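Local coordinates for putative uncharacterized protein (Streptococcus suis, PDB 4XZ7) that probably acts as a secreted transglutaminase linked to virulence and resistance to phagocytosis, this chain being a dimer-forming piece of it that carries the transglutaminase-like core, at residues S23-L26 / K27-S31; T49-T52 / R53-E57; G287-A290 / E291-H295. All blocks are in the same frame, centred on the assembly; numbering follows the deposited sequence.

Interaction 1. Residues S23-L26 / K27-S31; sequences SKKL and KDYSS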
# COMPACT_ATOMS: atom_id res chain seq x y z
N SER B 23 -35.09 -2.03 10.69
CA SER B 23 -36.04 -2.08 9.58
C SER B 23 -37.43 -2.44 10.07
O SER B 23 -38.41 -1.80 9.67
CB SER B 23 -35.58 -3.07 8.51
OG SER B 23 -36.26 -2.86 7.29
N LYS B 24 -37.52 -3.45 10.94
CA LYS B 24 -38.82 -3.77 11.55
C LYS B 24 -39.46 -2.54 12.20
O LYS B 24 -40.64 -2.20 11.95
CB LYS B 24 -38.69 -4.88 12.60
CG LYS B 24 -38.24 -6.23 12.06
CD LYS B 24 -38.78 -7.37 12.92
CE LYS B 24 -37.90 -8.60 12.84
NZ LYS B 24 -36.59 -8.36 13.52
N LYS B 25 -38.68 -1.88 13.06
CA LYS B 25 -39.22 -0.71 13.75
C LYS B 25 -39.59 0.42 12.77
O LYS B 25 -40.55 1.18 12.98
CB LYS B 25 -38.21 -0.20 14.79
CG LYS B 25 -37.92 -1.18 15.92
CD LYS B 25 -38.11 -0.50 17.26
CE LYS B 25 -37.69 -1.40 18.40
NZ LYS B 25 -37.61 -0.65 19.69
N LEU B 26 -38.84 0.51 11.68
CA LEU B 26 -39.03 1.55 10.70
C LEU B 26 -40.37 1.34 10.04
O LEU B 26 -41.14 2.28 9.84
CB LEU B 26 -37.90 1.52 9.67
CG LEU B 26 -37.50 2.84 9.02
CD1 LEU B 26 -37.30 3.91 10.07
CD2 LEU B 26 -36.23 2.64 8.22
N LYS B 27 -40.65 0.09 9.71
CA LYS B 27 -41.91 -0.27 9.08
C LYS B 27 -43.07 -0.06 10.03
O LYS B 27 -44.20 0.19 9.60
CB LYS B 27 -41.89 -1.71 8.59
CG LYS B 27 -40.92 -1.98 7.43
CD LYS B 27 -40.96 -3.45 7.02
CE LYS B 27 -39.93 -3.75 5.95
NZ LYS B 27 -39.79 -5.21 5.75
N ASP B 28 -42.82 -0.15 11.33
CA ASP B 28 -43.92 0.14 12.24
C ASP B 28 -44.19 1.63 12.40
O ASP B 28 -45.34 2.06 12.38
CB ASP B 28 -43.67 -0.49 13.61
CG ASP B 28 -44.18 -1.90 13.68
OD1 ASP B 28 -43.51 -2.79 13.11
OD2 ASP B 28 -45.25 -2.12 14.28
N TYR B 29 -43.14 2.43 12.55
CA TYR B 29 -43.33 3.82 12.95
C TYR B 29 -43.29 4.80 11.78
O TYR B 29 -43.61 5.98 11.93
CB TYR B 29 -42.28 4.18 13.99
CG TYR B 29 -42.29 3.22 15.17
CD1 TYR B 29 -43.49 2.88 15.79
CD2 TYR B 29 -41.12 2.63 15.64
CE1 TYR B 29 -43.52 2.00 16.86
CE2 TYR B 29 -41.14 1.74 16.71
CZ TYR B 29 -42.35 1.43 17.31
OH TYR B 29 -42.39 0.56 18.38
N SER B 30 -42.89 4.32 10.61
CA SER B 30 -42.68 5.20 9.47
C SER B 30 -42.97 4.48 8.15
O SER B 30 -42.20 4.59 7.20
CB SER B 30 -41.24 5.72 9.46
OG SER B 30 -40.91 6.37 10.68
N SER B 31 -44.09 3.76 8.10
CA SER B 31 -44.37 2.89 6.95
C SER B 31 -44.54 3.64 5.64
O SER B 31 -44.31 3.07 4.58
CB SER B 31 -45.64 2.07 7.22
OG SER B 31 -46.70 2.92 7.63
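K27, D28 and Y29 donate their amides to the carbonyl oxygens of S23, K24 and K25 in the last turn and a half of helix 19-29. K27 N lies 2.9 Å from S23 O, D28 N 3.1 Å from K24 O and Y29 N 2.9 Å from K25 O, each the i to i+4 step of an alpha helix. D28 N also reaches K25 O, but only weakly. S30, whose backbone angles are no longer helical, still donates from N to L26 O at 2.8 Å, though with an N-H...O angle of just 132°.

Van der Waals contacts join side chains to one another and to carbonyl oxygens of the preceding turn. The aliphatic run of K25, bent at chi2 (-128°), lies beside the Y29 ring and points the same way, its CD 3.8 Å from Y29 CE2. K25 O meets the same ring obliquely, 3.1 Å from Y29 CD2. Two residues earlier, the extended K27 chain passes the S23 carbonyl, with K27 CG 3.4 Å from S23 O. L26 turns its branch inward, where V72 and, on helix 53-59, R53 and L56 meet it.

Outside the contact, K25 NZ has a long, weak ion pair with E15. Between 23-26 and 27-31 the hydrogen bonds are made by main-chain groups, while the long side chains add apolar contact through their methylenes, consistent with a largely solvent-exposed helix end.

Interaction 2. Residues T49-T52 / R53-E57; sequences TLST and REELE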
# COMPACT_ATOMS: atom_id res chain seq x y z
N THR B 49 -28.29 11.51 2.01
CA THR B 49 -29.35 12.50 1.85
C THR B 49 -30.43 11.88 0.98
O THR B 49 -30.14 11.31 -0.08
CB THR B 49 -28.84 13.80 1.19
OG1 THR B 49 -28.64 13.59 -0.21
CG2 THR B 49 -27.55 14.24 1.81
N LEU B 50 -31.68 11.97 1.45
CA LEU B 50 -32.81 11.37 0.75
C LEU B 50 -32.57 9.88 0.45
O LEU B 50 -32.92 9.37 -0.61
CB LEU B 50 -33.08 12.13 -0.56
CG LEU B 50 -33.47 13.61 -0.44
CD1 LEU B 50 -33.47 14.25 -1.81
CD2 LEU B 50 -34.83 13.78 0.23
N SER B 51 -31.94 9.18 1.39
CA SER B 51 -31.64 7.76 1.25
C SER B 51 -32.89 6.89 1.22
O SER B 51 -33.86 7.16 1.94
CB SER B 51 -30.74 7.28 2.39
OG SER B 51 -29.55 8.04 2.43
N THR B 52 -32.86 5.85 0.39
CA THR B 52 -33.91 4.84 0.33
C THR B 52 -33.63 3.70 1.30
O THR B 52 -32.50 3.55 1.77
CB THR B 52 -34.06 4.24 -1.09
OG1 THR B 52 -32.83 3.59 -1.45
CG2 THR B 52 -34.35 5.34 -2.11
N ARG B 53 -34.63 2.88 1.57
CA ARG B 53 -34.44 1.73 2.46
C ARG B 53 -33.36 0.75 1.96
O ARG B 53 -32.68 0.12 2.77
CB ARG B 53 -35.78 1.02 2.68
CG ARG B 53 -36.75 1.91 3.44
CD ARG B 53 -38.14 1.36 3.53
NE ARG B 53 -39.04 2.32 4.16
CZ ARG B 53 -39.59 2.16 5.36
NH1 ARG B 53 -40.40 3.09 5.86
NH2 ARG B 53 -39.34 1.05 6.05
N GLU B 54 -33.17 0.69 0.65
CA GLU B 54 -32.10 -0.15 0.09
C GLU B 54 -30.73 0.40 0.45
O GLU B 54 -29.82 -0.34 0.86
CB GLU B 54 -32.25 -0.27 -1.44
CG GLU B 54 -33.61 -0.86 -1.84
CD GLU B 54 -33.64 -1.36 -3.27
OE1 GLU B 54 -32.75 -0.99 -4.07
OE2 GLU B 54 -34.57 -2.14 -3.60
N GLU B 55 -30.60 1.72 0.33
CA GLU B 55 -29.37 2.39 0.72
C GLU B 55 -29.16 2.35 2.24
O GLU B 55 -28.03 2.30 2.72
CB GLU B 55 -29.39 3.82 0.20
CG GLU B 55 -29.31 3.89 -1.34
CD GLU B 55 -29.75 5.21 -1.91
OE1 GLU B 55 -29.30 5.57 -3.02
OE2 GLU B 55 -30.58 5.90 -1.27
N LEU B 56 -30.25 2.39 3.00
CA LEU B 56 -30.16 2.18 4.45
C LEU B 56 -29.53 0.82 4.72
O LEU B 56 -28.54 0.72 5.46
CB LEU B 56 -31.54 2.28 5.10
CG LEU B 56 -32.04 3.73 5.15
CD1 LEU B 56 -33.47 3.84 5.69
CD2 LEU B 56 -31.07 4.58 5.98
N GLU B 57 -30.10 -0.20 4.09
CA GLU B 57 -29.60 -1.57 4.24
C GLU B 57 -28.11 -1.63 3.94
O GLU B 57 -27.34 -2.24 4.69
CB GLU B 57 -30.37 -2.54 3.32
CG GLU B 57 -29.85 -3.97 3.39
CD GLU B 57 -30.93 -5.01 3.15
OE1 GLU B 57 -30.67 -6.21 3.36
OE2 GLU B 57 -32.06 -4.63 2.76
O HOH W 1 -28.24 7.75 0.19
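E55 OE2 gathers three donors at the start of its own helix: the amide of T52 and, more weakly, the T52 hydroxyl and a water. T52 N donates to E55 OE2 at 2.8 Å and almost straight (169°), meeting the oxygen on its anti side, 20° out of the carboxylate plane. With CG beside its backbone N (chi1 -68°) and the chain extended beyond it, E55 can span the gap from the first turn to the cap. Of the weaker partners, T52 OG1 donates to E55 OE2 at 3.2 Å, and the water gives it a long bond while sitting 2.6 Å from S51 OG.

The return bond runs from E55 N to T52 OG1 and is weak at 3.4 Å, although well aligned. T52 is the N-cap, and the two reciprocal bonds make a capping box, at the junction where strand 48-51 gives way to helix 53-59. T52 holds OG1 between its backbone N and carbonyl carbon (chi1 62°), which sets the hydroxyl over the first turn of the helix.

The first i to i+4 bond follows directly, L56 N to T52 O at 2.8 Å. L56 also rests its CG on that oxygen at 3.4 Å, while its side chain is buried against W19, F36, V38 and I82. R53 leads away from the cap, and its NH1 is hydrogen-bonded to Q33 O; S51, on the strand side, pairs through its backbone with F36.

Interaction 3. Residues G287-A290 / E291-H295; sequences GKNA and EGVPH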
# COMPACT_ATOMS: atom_id res chain seq x y z
N GLY B 287 13.16 -2.27 -24.31
CA GLY B 287 14.49 -1.97 -24.79
C GLY B 287 14.83 -0.58 -24.33
O GLY B 287 14.45 -0.16 -23.23
N LYS B 288 15.54 0.16 -25.17
CA LYS B 288 15.88 1.52 -24.80
C LYS B 288 15.58 2.53 -25.90
O LYS B 288 15.67 2.22 -27.09
CB LYS B 288 17.36 1.61 -24.40
CG LYS B 288 17.63 0.91 -23.08
CD LYS B 288 18.99 1.23 -22.51
CE LYS B 288 19.16 0.55 -21.16
NZ LYS B 288 20.40 1.00 -20.47
N ASN B 289 15.20 3.73 -25.45
CA ASN B 289 15.03 4.92 -26.27
C ASN B 289 16.16 5.13 -27.24
O ASN B 289 17.26 4.62 -27.03
CB ASN B 289 14.95 6.18 -25.40
CG ASN B 289 13.71 6.96 -25.64
OD1 ASN B 289 12.98 6.69 -26.59
ND2 ASN B 289 13.45 7.94 -24.78
N ALA B 290 15.91 5.96 -28.25
CA ALA B 290 16.98 6.48 -29.08
C ALA B 290 17.81 7.48 -28.26
O ALA B 290 18.89 7.89 -28.69
CB ALA B 290 16.43 7.13 -30.34
N GLU B 291 17.32 7.85 -27.08
CA GLU B 291 18.09 8.66 -26.12
C GLU B 291 18.66 7.83 -24.97
O GLU B 291 19.08 8.38 -23.95
CB GLU B 291 17.21 9.78 -25.53
CG GLU B 291 16.50 10.63 -26.55
CD GLU B 291 17.42 11.62 -27.26
OE1 GLU B 291 18.19 12.33 -26.57
OE2 GLU B 291 17.36 11.71 -28.51
N GLY B 292 18.66 6.51 -25.10
CA GLY B 292 19.21 5.67 -24.05
C GLY B 292 18.30 5.34 -22.87
O GLY B 292 18.70 4.55 -21.99
N VAL B 293 17.10 5.90 -22.82
CA VAL B 293 16.24 5.63 -21.66
C VAL B 293 15.35 4.41 -21.89
O VAL B 293 14.92 4.14 -23.02
CB VAL B 293 15.39 6.88 -21.26
CG1 VAL B 293 15.66 8.05 -22.19
CG2 VAL B 293 13.90 6.56 -21.17
N PRO B 294 15.08 3.63 -20.83
CA PRO B 294 14.33 2.39 -20.98
C PRO B 294 12.92 2.65 -21.54
O PRO B 294 12.25 3.59 -21.13
CB PRO B 294 14.28 1.84 -19.55
CG PRO B 294 15.45 2.52 -18.83
CD PRO B 294 15.45 3.88 -19.42
N HIS B 295 12.49 1.82 -22.48
CA HIS B 295 11.24 2.07 -23.17
C HIS B 295 10.55 0.75 -23.50
O HIS B 295 11.15 -0.34 -23.36
CB HIS B 295 11.49 2.90 -24.44
CG HIS B 295 10.26 3.51 -25.03
ND1 HIS B 295 9.48 4.43 -24.36
CD2 HIS B 295 9.67 3.33 -26.24
CE1 HIS B 295 8.47 4.79 -25.13
NE2 HIS B 295 8.55 4.14 -26.27
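G287 and H295 face each other as an antiparallel hydrogen-bonded pair at the mouth of a tight hairpin. G287 N donates to H295 O and H295 N returns the bond to G287 O, both at 2.9 Å; in the second the donor stands well above the carbonyl plane. K288 and P294 form the next, non-hydrogen-bonded pair, and P294 CA adds a CH...O contact to G287 O. The reversal is a type I turn from N289 to G292, closed by G292 N to N289 O at 3.0 Å. N289 N also points straight at V293 O, a bond modelled as very short and therefore of doubtful exact length. G292 has a positive phi (83°), where any CB would press on the preceding carbonyl oxygen.

Among the side chains, N289 and V293 lie side by side and point the same way, N289 ND2 3.4 Å from V293 CG1. The other amide atom, N289 OD1, hangs over one face of the H295 ring, 4.5 Å from H295 CG; the ring is placed beneath that oxygen with H295 CG anti to the backbone N (chi1 -165°). The extended K288 chain passes the G292 carbonyl, its CD 3.4 Å from G292 O, and ends in a salt bridge to E351. H295 NE2 is hydrogen-bonded to D310, while T312, Y339 and M355 pack about the histidine.

The pattern is a 3:5 hairpin, a type I turn followed by a G1 bulge at G292, linking strands 282-288 and 294-302. In the transglutaminase-like fold a histidine on such a strand and an aspartate at the end of the next strand complete a Cys-His-Asp triad; the H295-D310 pair is consistent with that role.

The three contacts follow one another along the chain, two at one end and the third far away. Interactions 1 and 2 have centres 14 Å apart and touch: helices 19-29 and 53-59 pack together, K27 CG lying 3.7 Å from R53 NH2. Helix 53-59 leads on from strand 48-51, which belongs to the mixed sheet containing strands 36-40 and 79-86. Interaction 3 lies on the opposite side of the chain's centre, about 67 Å from interaction 1 and 54 Å from interaction 2 between centres, in the five-stranded sheet of the transglutaminase-like region. The elongated chain thus keeps its N-terminal helix pair well apart from the hairpin that carries the probable catalytic histidine.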